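Local coordinates for non-toxic crystal protein (Bacillus thuringiensis, PDB 2D42) that is a non-toxic parasporal crystal protein of undefined function whose elongated, strand-rich fold closely resembles that of beta-pore-forming toxins, at residues A38-R43 with T97-K102; R117-G122 with Y130-T135; R183-P186 with Y190-I193. All coordinates share one frame; numbering follows the deposited sequence.

In the fold
Following the chain from its N terminus, contact 1 closes first: 38-43 meets 97-102 across a loop of 53 residues, mostly strand. Contact 2 follows as a short closure, 117-122 with 130-135 over seven residues, and contact 3 is a tight hairpin, 183-186 with 190-193, with three between. They lie in series, so none nests or crosses. Contacts 1 and 2 join the small three-stranded sheet to the large sheet, and they touch through Gly101 N and Gly122 O, probably hydrogen-bonded. Contact 3 stands apart, its centre about 54 Å from that of contact 2, at one end of the long molecule; strand 150-185 runs from it to pair with strand 36-43 of contact 1.

Contact 1: residues A38-R43 with T97-K102; sequences AGLDAR and TNITGK
Leu40 and Ile99 meet where two sheets of the elongated, aerolysin/ETX-like beta fold come together at the surface: strand 36-43 belongs to the large sheet, and 97-102 leads into strand 101-109 of a small three-stranded one. The two side chains slant across each other and touch through one methyl each, Leu40 CD2 lying 3.7 Å from Ile99 CG2. With CG1 of Ile99 beside its backbone N (chi1 -53°), the CG2 branch is the one left to face the leucine. Leu40 itself is held off the staggered positions, chi1 -116°, which suggests some strain in this partly exposed spot. Branching suits both residues, since each can offer one methyl to the other and keep a second branch for other neighbours. Leu40 also rests on Cys171 and Tyr103, so its side chain bridges the two sheets, while the backbone on either side of it is tied to strand 150-185 through Ala38 and Asp41. Just before it the chain turns a corner at Gly39, whose positive phi, 61°, comes easily to a residue without a side chain. At Gly101 the reason is space: a side chain would point at the leucine methyl, and Leu40 CD2 instead lies 4.5 Å from Gly101 CA.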
ATOM      1  N   ALA A  38     -13.988  -1.503   6.660  1.00 23.55           N
ATOM      2  CA  ALA A  38     -13.090  -2.262   7.521  1.00 24.89           C
ATOM      3  C   ALA A  38     -12.355  -3.368   6.775  1.00 24.55           C
ATOM      4  O   ALA A  38     -12.709  -3.714   5.646  1.00 26.17           O
ATOM      5  CB  ALA A  38     -13.889  -2.876   8.677  1.00 24.85           C
ATOM      6  N   GLY A  39     -11.341  -3.930   7.426  1.00 24.62           N
ATOM      7  CA  GLY A  39     -10.584  -5.015   6.830  1.00 25.31           C
ATOM      8  C   GLY A  39      -9.899  -4.625   5.534  1.00 25.70           C
ATOM      9  O   GLY A  39      -9.896  -5.384   4.571  1.00 24.64           O
ATOM     10  N   LEU A  40      -9.335  -3.426   5.506  1.00 25.21           N
ATOM     11  CA  LEU A  40      -8.627  -2.939   4.323  1.00 28.68           C
ATOM     12  C   LEU A  40      -7.530  -3.909   3.873  1.00 28.55           C
ATOM     13  O   LEU A  40      -6.678  -4.307   4.667  1.00 25.44           O
ATOM     14  CB  LEU A  40      -7.992  -1.595   4.639  1.00 28.60           C
ATOM     15  CG  LEU A  40      -8.428  -0.327   3.910  1.00 31.30           C
ATOM     16  CD1 LEU A  40      -9.796  -0.470   3.278  1.00 30.18           C
ATOM     17  CD2 LEU A  40      -8.388   0.801   4.919  1.00 28.04           C
ATOM     18  N   ASP A  41      -7.547  -4.282   2.598  1.00 29.39           N
ATOM     19  CA  ASP A  41      -6.527  -5.189   2.078  1.00 31.43           C
ATOM     20  C   ASP A  41      -6.129  -4.801   0.658  1.00 30.51           C
ATOM     21  O   ASP A  41      -6.948  -4.317  -0.125  1.00 29.54           O
ATOM     22  CB  ASP A  41      -7.027  -6.637   2.102  1.00 32.10           C
ATOM     23  CG  ASP A  41      -5.886  -7.650   2.172  1.00 35.43           C
ATOM     24  OD1 ASP A  41      -4.703  -7.241   2.132  1.00 33.37           O
ATOM     25  OD2 ASP A  41      -6.173  -8.859   2.270  1.00 38.30           O
ATOM     26  N   ALA A  42      -4.860  -5.007   0.338  1.00 31.48           N
ATOM     27  CA  ALA A  42      -4.346  -4.681  -0.985  1.00 32.70           C
ATOM     28  C   ALA A  42      -3.376  -5.762  -1.416  1.00 32.61           C
ATOM     29  O   ALA A  42      -2.295  -5.897  -0.848  1.00 35.43           O
ATOM     30  CB  ALA A  42      -3.645  -3.337  -0.958  1.00 32.99           C
ATOM     31  N   ARG A  43      -3.768  -6.543  -2.413  1.00 31.84           N
ATOM     32  CA  ARG A  43      -2.902  -7.601  -2.895  1.00 33.42           C
ATOM     33  C   ARG A  43      -2.449  -7.338  -4.322  1.00 31.47           C
ATOM     34  O   ARG A  43      -3.054  -6.543  -5.044  1.00 29.48           O
ATOM     35  CB  ARG A  43      -3.597  -8.965  -2.780  1.00 34.46           C
ATOM     36  CG  ARG A  43      -4.980  -9.060  -3.387  1.00 38.95           C
ATOM     37  CD  ARG A  43      -5.700 -10.308  -2.858  1.00 42.28           C
ATOM     38  NE  ARG A  43      -7.081 -10.402  -3.328  1.00 45.19           N
ATOM     39  CZ  ARG A  43      -7.434 -10.651  -4.585  1.00 47.60           C
ATOM     40  NH1 ARG A  43      -6.507 -10.841  -5.519  1.00 48.95           N
ATOM     41  NH2 ARG A  43      -8.719 -10.705  -4.916  1.00 49.13           N
ATOM     42  N   THR A  97     -14.926   9.522   5.019  1.00 32.81           N
ATOM     43  CA  THR A  97     -13.696   9.779   5.773  1.00 32.79           C
ATOM     44  C   THR A  97     -12.508   9.068   5.133  1.00 32.31           C
ATOM     45  O   THR A  97     -12.594   7.885   4.798  1.00 30.38           O
ATOM     46  CB  THR A  97     -13.813   9.280   7.228  1.00 35.25           C
ATOM     47  OG1 THR A  97     -14.909   9.937   7.870  1.00 38.77           O
ATOM     48  CG2 THR A  97     -12.529   9.572   8.003  1.00 36.08           C
ATOM     49  N   ASN A  98     -11.398   9.776   4.958  1.00 32.23           N
ATOM     50  CA  ASN A  98     -10.240   9.132   4.356  1.00 31.82           C
ATOM     51  C   ASN A  98      -9.575   8.198   5.350  1.00 30.23           C
ATOM     52  O   ASN A  98      -9.453   8.516   6.527  1.00 31.75           O
ATOM     53  CB  ASN A  98      -9.247  10.165   3.834  1.00 31.52           C
ATOM     54  CG  ASN A  98      -9.645  10.702   2.478  1.00 33.74           C
ATOM     55  OD1 ASN A  98     -10.012   9.938   1.583  1.00 33.14           O
ATOM     56  ND2 ASN A  98      -9.570  12.012   2.310  1.00 33.98           N
ATOM     57  N   ILE A  99      -9.177   7.029   4.867  1.00 29.61           N
ATOM     58  CA  ILE A  99      -8.520   6.038   5.711  1.00 29.70           C
ATOM     59  C   ILE A  99      -7.234   5.569   5.046  1.00 30.65           C
ATOM     60  O   ILE A  99      -7.251   5.072   3.921  1.00 31.17           O
ATOM     61  CB  ILE A  99      -9.391   4.793   5.920  1.00 29.88           C
ATOM     62  CG1 ILE A  99     -10.777   5.186   6.425  1.00 29.16           C
ATOM     63  CG2 ILE A  99      -8.723   3.860   6.920  1.00 28.13           C
ATOM     64  CD1 ILE A  99     -11.768   4.048   6.340  1.00 27.31           C
ATOM     65  N   THR A 100      -6.120   5.735   5.739  1.00 30.96           N
ATOM     66  CA  THR A 100      -4.844   5.297   5.210  1.00 32.78           C
ATOM     67  C   THR A 100      -4.523   3.905   5.740  1.00 32.48           C
ATOM     68  O   THR A 100      -4.496   3.689   6.946  1.00 33.17           O
ATOM     69  CB  THR A 100      -3.727   6.259   5.613  1.00 33.41           C
ATOM     70  OG1 THR A 100      -3.942   7.523   4.972  1.00 35.10           O
ATOM     71  CG2 THR A 100      -2.372   5.706   5.195  1.00 36.20           C
ATOM     72  N   GLY A 101      -4.306   2.957   4.835  1.00 32.97           N
ATOM     73  CA  GLY A 101      -3.974   1.605   5.253  1.00 33.69           C
ATOM     74  C   GLY A 101      -2.505   1.265   5.028  1.00 33.91           C
ATOM     75  O   GLY A 101      -1.845   1.863   4.175  1.00 31.05           O
ATOM     76  N   LYS A 102      -1.991   0.313   5.802  1.00 33.93           N
ATOM     77  CA  LYS A 102      -0.600  -0.132   5.676  1.00 36.33           C
ATOM     78  C   LYS A 102      -0.676  -1.510   5.023  1.00 34.72           C
ATOM     79  O   LYS A 102      -1.470  -2.347   5.452  1.00 34.02           O
ATOM     80  CB  LYS A 102       0.048  -0.250   7.055  1.00 39.13           C
ATOM     81  CG  LYS A 102       1.545   0.043   7.092  1.00 45.15           C
ATOM     82  CD  LYS A 102       2.339  -0.799   6.096  1.00 48.44           C
ATOM     83  CE  LYS A 102       3.837  -0.585   6.280  1.00 51.54           C
ATOM     84  NZ  LYS A 102       4.207   0.862   6.284  1.00 51.90           N
TER

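Contact 2: residues R117-G122 with Y130-T135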
ATOM      1  N   ARG A 117      10.290  -8.321   0.354  1.00 25.93           N
ATOM      2  CA  ARG A 117       8.987  -7.973   0.925  1.00 26.38           C
ATOM      3  C   ARG A 117       8.881  -6.454   0.942  1.00 24.40           C
ATOM      4  O   ARG A 117       9.676  -5.792   1.593  1.00 25.44           O
ATOM      5  CB  ARG A 117       8.861  -8.498   2.363  1.00 27.98           C
ATOM      6  CG  ARG A 117       7.429  -8.451   2.920  1.00 33.65           C
ATOM      7  CD  ARG A 117       7.363  -8.861   4.399  1.00 33.55           C
ATOM      8  NE  ARG A 117       7.535  -7.701   5.269  1.00 40.64           N
ATOM      9  CZ  ARG A 117       8.469  -7.579   6.210  1.00 42.12           C
ATOM     10  NH1 ARG A 117       9.343  -8.555   6.429  1.00 39.87           N
ATOM     11  NH2 ARG A 117       8.531  -6.465   6.929  1.00 44.35           N
ATOM     12  N   ILE A 118       7.916  -5.900   0.219  1.00 23.33           N
ATOM     13  CA  ILE A 118       7.756  -4.454   0.200  1.00 24.94           C
ATOM     14  C   ILE A 118       6.639  -4.052   1.156  1.00 26.60           C
ATOM     15  O   ILE A 118       5.813  -4.880   1.552  1.00 27.15           O
ATOM     16  CB  ILE A 118       7.368  -3.916  -1.190  1.00 26.36           C
ATOM     17  CG1 ILE A 118       5.973  -4.425  -1.567  1.00 27.93           C
ATOM     18  CG2 ILE A 118       8.413  -4.322  -2.235  1.00 27.32           C
ATOM     19  CD1 ILE A 118       5.343  -3.652  -2.686  1.00 28.70           C
ATOM     20  N   ALA A 119       6.628  -2.773   1.513  1.00 25.97           N
ATOM     21  CA  ALA A 119       5.617  -2.215   2.396  1.00 27.27           C
ATOM     22  C   ALA A 119       5.160  -0.932   1.724  1.00 27.63           C
ATOM     23  O   ALA A 119       5.968  -0.220   1.106  1.00 25.85           O
ATOM     24  CB  ALA A 119       6.214  -1.907   3.772  1.00 25.13           C
ATOM     25  N   PHE A 120       3.862  -0.658   1.806  1.00 26.52           N
ATOM     26  CA  PHE A 120       3.313   0.553   1.224  1.00 26.41           C
ATOM     27  C   PHE A 120       2.052   1.007   1.944  1.00 28.11           C
ATOM     28  O   PHE A 120       1.451   0.245   2.719  1.00 25.00           O
ATOM     29  CB  PHE A 120       3.049   0.353  -0.279  1.00 29.34           C
ATOM     30  CG  PHE A 120       2.015  -0.702  -0.610  1.00 29.34           C
ATOM     31  CD1 PHE A 120       0.707  -0.336  -0.925  1.00 29.59           C
ATOM     32  CD2 PHE A 120       2.366  -2.044  -0.683  1.00 27.76           C
ATOM     33  CE1 PHE A 120      -0.233  -1.291  -1.316  1.00 29.60           C
ATOM     34  CE2 PHE A 120       1.437  -3.011  -1.070  1.00 30.61           C
ATOM     35  CZ  PHE A 120       0.132  -2.634  -1.391  1.00 31.06           C
ATOM     36  N   GLU A 121       1.682   2.266   1.726  1.00 27.68           N
ATOM     37  CA  GLU A 121       0.481   2.821   2.336  1.00 29.44           C
ATOM     38  C   GLU A 121      -0.411   3.335   1.222  1.00 30.42           C
ATOM     39  O   GLU A 121       0.063   3.678   0.129  1.00 28.87           O
ATOM     40  CB  GLU A 121       0.819   3.971   3.289  1.00 31.57           C
ATOM     41  CG  GLU A 121       1.601   3.562   4.514  1.00 34.03           C
ATOM     42  CD  GLU A 121       1.851   4.730   5.458  1.00 37.18           C
ATOM     43  OE1 GLU A 121       1.814   5.890   5.000  1.00 37.71           O
ATOM     44  OE2 GLU A 121       2.100   4.490   6.657  1.00 40.17           O
ATOM     45  N   GLY A 122      -1.706   3.388   1.498  1.00 28.44           N
ATOM     46  CA  GLY A 122      -2.643   3.856   0.500  1.00 29.40           C
ATOM     47  C   GLY A 122      -4.032   4.013   1.087  1.00 31.74           C
ATOM     48  O   GLY A 122      -4.322   3.515   2.179  1.00 30.89           O
ATOM     49  N   TYR A 130      -0.100   8.283  -2.545  1.00 33.18           N
ATOM     50  CA  TYR A 130       0.407   8.103  -1.192  1.00 33.55           C
ATOM     51  C   TYR A 130       1.804   7.499  -1.231  1.00 32.88           C
ATOM     52  O   TYR A 130       2.006   6.416  -1.790  1.00 31.71           O
ATOM     53  CB  TYR A 130      -0.512   7.172  -0.400  1.00 34.31           C
ATOM     54  CG  TYR A 130      -1.776   7.828   0.090  1.00 35.32           C
ATOM     55  CD1 TYR A 130      -1.944   8.126   1.441  1.00 36.39           C
ATOM     56  CD2 TYR A 130      -2.807   8.141  -0.790  1.00 34.17           C
ATOM     57  CE1 TYR A 130      -3.113   8.719   1.910  1.00 35.88           C
ATOM     58  CE2 TYR A 130      -3.982   8.735  -0.334  1.00 38.77           C
ATOM     59  CZ  TYR A 130      -4.125   9.020   1.021  1.00 36.53           C
ATOM     60  OH  TYR A 130      -5.283   9.593   1.487  1.00 39.00           O
ATOM     61  N   THR A 131       2.761   8.184  -0.615  1.00 33.98           N
ATOM     62  CA  THR A 131       4.136   7.699  -0.595  1.00 34.96           C
ATOM     63  C   THR A 131       4.586   7.252   0.786  1.00 35.00           C
ATOM     64  O   THR A 131       4.133   7.776   1.804  1.00 35.94           O
ATOM     65  CB  THR A 131       5.105   8.779  -1.084  1.00 34.94           C
ATOM     66  OG1 THR A 131       5.054   9.897  -0.191  1.00 40.17           O
ATOM     67  CG2 THR A 131       4.726   9.238  -2.475  1.00 35.24           C
ATOM     68  N   LEU A 132       5.479   6.269   0.813  1.00 35.82           N
ATOM     69  CA  LEU A 132       6.017   5.754   2.063  1.00 37.13           C
ATOM     70  C   LEU A 132       7.511   5.493   1.923  1.00 37.80           C
ATOM     71  O   LEU A 132       7.935   4.703   1.076  1.00 36.86           O
ATOM     72  CB  LEU A 132       5.314   4.453   2.465  1.00 37.35           C
ATOM     73  CG  LEU A 132       5.875   3.763   3.716  1.00 40.12           C
ATOM     74  CD1 LEU A 132       5.701   4.669   4.931  1.00 39.35           C
ATOM     75  CD2 LEU A 132       5.167   2.441   3.943  1.00 39.33           C
ATOM     76  N   ASP A 133       8.305   6.166   2.751  1.00 37.85           N
ATOM     77  CA  ASP A 133       9.751   5.983   2.739  1.00 37.88           C
ATOM     78  C   ASP A 133      10.105   4.984   3.808  1.00 36.88           C
ATOM     79  O   ASP A 133       9.796   5.187   4.977  1.00 37.61           O
ATOM     80  CB  ASP A 133      10.489   7.288   3.031  1.00 38.49           C
ATOM     81  CG  ASP A 133      10.341   8.298   1.923  1.00 42.16           C
ATOM     82  OD1 ASP A 133      10.432   7.907   0.740  1.00 42.09           O
ATOM     83  OD2 ASP A 133      10.144   9.489   2.235  1.00 46.00           O
ATOM     84  N   ALA A 134      10.742   3.896   3.401  1.00 36.48           N
ATOM     85  CA  ALA A 134      11.148   2.868   4.337  1.00 35.87           C
ATOM     86  C   ALA A 134      12.667   2.877   4.405  1.00 35.64           C
ATOM     87  O   ALA A 134      13.344   2.963   3.378  1.00 34.97           O
ATOM     88  CB  ALA A 134      10.651   1.511   3.874  1.00 37.60           C
ATOM     89  N   THR A 135      13.200   2.800   5.617  1.00 34.64           N
ATOM     90  CA  THR A 135      14.639   2.797   5.797  1.00 34.19           C
ATOM     91  C   THR A 135      15.134   1.394   6.107  1.00 33.81           C
ATOM     92  O   THR A 135      14.694   0.762   7.064  1.00 32.96           O
ATOM     93  CB  THR A 135      15.059   3.745   6.938  1.00 34.14           C
ATOM     94  OG1 THR A 135      14.773   5.099   6.563  1.00 34.40           O
ATOM     95  CG2 THR A 135      16.542   3.607   7.228  1.00 36.36           C
TER
HETATM   96  O   HOH W   1       1.438   7.511   3.019  1.00 37.06           O
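Glu121 and Leu132 cross at about a right angle, and the leucine methyls share out the work. CD2 is wedged against the first strand, 3.8 Å from Glu121 CG and likewise 3.8 Å from Phe120 CA, while CD1 lies 3.9 Å from Glu121 CD. This is the tight part of the contact. Leu132 has CG anti to the backbone N (chi1 176°), which carries both methyls across to strand 117-122, and a branched aliphatic side chain suits a surface made of the Phe120 backbone and the Glu121 stem. Glu121 contributes that stem: its CG meets Leu132 CD2, and the chain, extended beyond CG, carries the carboxylate across CD1. At the other end of the contact Tyr130 CB packs on backbone, 3.6 Å from Glu121 O and 4.0 Å from Gly122 CA. The Tyr130 hydroxyl is hydrogen-bonded to Asn126 ND2.

Packing thins towards Ala119, whose small CB is 4.5 Å from Leu132 CD2. The polar side is wetter. A water donates to Glu121 OE1 at 2.6 Å and to Thr131 O at 3.0 Å, joining carboxylate and backbone without direct contact, and it lies in plane at the edge of the Tyr130 ring. Thr131 and Asp133 point away from the first strand and are exposed, as suits polar residues; Asp133 also forms a salt bridge with Arg84.

The strands run roughly antiparallel, at 147°, but do not pair with each other: 114-122 bonds to strand 101-109, and 129-146 to strand 71-94. Two consecutive strands that belong to different sheets, and pack through side chains set against side chains and backbone without hydrogen bonds between them, form a beta arch rather than a hairpin.

Contact 3: residues R183-P186 with Y190-I193; sequences RTLP and YTEI
Arg183 and Thr191 face each other as a hydrogen-bonded antiparallel pair, with side chains lying side by side and pointing the same way. From its CB outward, the arginine first meets the threonine methyl: Arg183 CB is 3.4 Å from Thr191 CG2. Its CG comes within 4.4 Å of Ile193 CD1, two residues along the partner strand. The chain then bends about the CG-CD bond (chi3 63°), which brings Arg183 NH1 to 4.2 Å from Thr191 CG2, the guanidinium meeting the methyl obliquely; the side chain also touches Tyr22. The second branch at CB suits Thr191 to this place, because its methyl, CG2, packs on Arg183 CB and also on Leu185 CD1, at 4.1 Å.

The backbone clamps the pair twice: Arg183 N donates to Thr191 O (2.8 Å, 166°) and Thr191 N to Arg183 O (3.0 Å, 155°). Tyr190 CB, 3.3 Å from Arg183 O, leaves on the face it shares with Thr184, and the exposed ring leads away from 183-186. Beyond Leu185, Pro186 enters the turn, its O hydrogen-bonded to the Ser189 hydroxyl. Such a closely bonded pair beside a short loop is the end of an antiparallel beta hairpin, here made by strands 150-185 and 189-198.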
ATOM      1  N   ARG A 183     -44.786  12.771   4.866  1.00 36.92           N
ATOM      2  CA  ARG A 183     -46.015  12.845   4.102  1.00 35.84           C
ATOM      3  C   ARG A 183     -46.654  14.166   4.480  1.00 35.19           C
ATOM      4  O   ARG A 183     -46.937  14.411   5.654  1.00 31.32           O
ATOM      5  CB  ARG A 183     -46.980  11.729   4.480  1.00 38.26           C
ATOM      6  CG  ARG A 183     -46.788  10.418   3.765  1.00 41.49           C
ATOM      7  CD  ARG A 183     -47.889   9.472   4.209  1.00 44.31           C
ATOM      8  NE  ARG A 183     -49.219   9.963   3.842  1.00 43.53           N
ATOM      9  CZ  ARG A 183     -50.292   9.866   4.620  1.00 44.37           C
ATOM     10  NH1 ARG A 183     -50.195   9.303   5.817  1.00 46.97           N
ATOM     11  NH2 ARG A 183     -51.467  10.314   4.199  1.00 44.94           N
ATOM     12  N   THR A 184     -46.859  15.016   3.486  1.00 33.48           N
ATOM     13  CA  THR A 184     -47.481  16.307   3.695  1.00 34.65           C
ATOM     14  C   THR A 184     -48.965  16.066   3.955  1.00 33.84           C
ATOM     15  O   THR A 184     -49.599  15.278   3.253  1.00 34.05           O
ATOM     16  CB  THR A 184     -47.312  17.178   2.447  1.00 35.21           C
ATOM     17  OG1 THR A 184     -45.918  17.450   2.257  1.00 40.16           O
ATOM     18  CG2 THR A 184     -48.074  18.486   2.591  1.00 38.36           C
ATOM     19  N   LEU A 185     -49.505  16.726   4.974  1.00 32.38           N
ATOM     20  CA  LEU A 185     -50.916  16.583   5.326  1.00 31.39           C
ATOM     21  C   LEU A 185     -51.641  17.928   5.256  1.00 31.40           C
ATOM     22  O   LEU A 185     -51.017  18.963   5.029  1.00 31.38           O
ATOM     23  CB  LEU A 185     -51.047  15.969   6.721  1.00 30.85           C
ATOM     24  CG  LEU A 185     -50.587  14.509   6.805  1.00 32.46           C
ATOM     25  CD1 LEU A 185     -50.541  14.054   8.248  1.00 31.67           C
ATOM     26  CD2 LEU A 185     -51.530  13.632   5.986  1.00 34.14           C
ATOM     27  N   PRO A 186     -52.975  17.927   5.430  1.00 31.87           N
ATOM     28  CA  PRO A 186     -53.733  19.183   5.368  1.00 31.36           C
ATOM     29  C   PRO A 186     -53.417  20.201   6.468  1.00 30.83           C
ATOM     30  O   PRO A 186     -52.910  19.856   7.536  1.00 29.01           O
ATOM     31  CB  PRO A 186     -55.186  18.712   5.428  1.00 32.46           C
ATOM     32  CG  PRO A 186     -55.130  17.358   4.787  1.00 30.91           C
ATOM     33  CD  PRO A 186     -53.889  16.770   5.414  1.00 31.57           C
ATOM     34  N   TYR A 190     -47.831  17.498   8.679  1.00 28.05           N
ATOM     35  CA  TYR A 190     -47.105  16.417   8.039  1.00 29.43           C
ATOM     36  C   TYR A 190     -46.823  15.329   9.057  1.00 30.33           C
ATOM     37  O   TYR A 190     -46.985  15.519  10.266  1.00 29.75           O
ATOM     38  CB  TYR A 190     -45.773  16.938   7.486  1.00 30.68           C
ATOM     39  CG  TYR A 190     -44.816  17.399   8.569  1.00 31.25           C
ATOM     40  CD1 TYR A 190     -43.983  16.491   9.226  1.00 31.88           C
ATOM     41  CD2 TYR A 190     -44.784  18.738   8.979  1.00 32.15           C
ATOM     42  CE1 TYR A 190     -43.142  16.901  10.268  1.00 33.09           C
ATOM     43  CE2 TYR A 190     -43.948  19.159  10.023  1.00 31.30           C
ATOM     44  CZ  TYR A 190     -43.133  18.233  10.660  1.00 33.56           C
ATOM     45  OH  TYR A 190     -42.316  18.634  11.694  1.00 36.28           O
ATOM     46  N   THR A 191     -46.422  14.177   8.551  1.00 30.49           N
ATOM     47  CA  THR A 191     -46.054  13.062   9.396  1.00 32.68           C
ATOM     48  C   THR A 191     -44.707  12.634   8.824  1.00 34.39           C
ATOM     49  O   THR A 191     -44.526  12.570   7.606  1.00 34.46           O
ATOM     50  CB  THR A 191     -47.099  11.934   9.321  1.00 33.03           C
ATOM     51  OG1 THR A 191     -46.640  10.813  10.080  1.00 36.98           O
ATOM     52  CG2 THR A 191     -47.347  11.522   7.876  1.00 36.95           C
ATOM     53  N   GLU A 192     -43.750  12.392   9.706  1.00 35.28           N
ATOM     54  CA  GLU A 192     -42.410  12.004   9.294  1.00 37.16           C
ATOM     55  C   GLU A 192     -42.177  10.507   9.491  1.00 38.00           C
ATOM     56  O   GLU A 192     -42.612   9.920  10.492  1.00 37.35           O
ATOM     57  CB  GLU A 192     -41.385  12.813  10.095  1.00 39.02           C
ATOM     58  CG  GLU A 192     -39.933  12.558   9.727  1.00 45.93           C
ATOM     59  CD  GLU A 192     -38.978  13.485  10.465  1.00 47.79           C
ATOM     60  OE1 GLU A 192     -39.029  13.517  11.712  1.00 51.56           O
ATOM     61  OE2 GLU A 192     -38.178  14.181   9.799  1.00 49.62           O
ATOM     62  N   ILE A 193     -41.515   9.892   8.514  1.00 36.81           N
ATOM     63  CA  ILE A 193     -41.195   8.471   8.568  1.00 37.59           C
ATOM     64  C   ILE A 193     -39.675   8.325   8.632  1.00 39.44           C
ATOM     65  O   ILE A 193     -38.973   8.620   7.657  1.00 39.20           O
ATOM     66  CB  ILE A 193     -41.681   7.708   7.312  1.00 37.07           C
ATOM     67  CG1 ILE A 193     -43.193   7.864   7.128  1.00 37.29           C
ATOM     68  CG2 ILE A 193     -41.332   6.229   7.447  1.00 36.47           C
ATOM     69  CD1 ILE A 193     -43.615   9.180   6.494  1.00 37.51           C
TER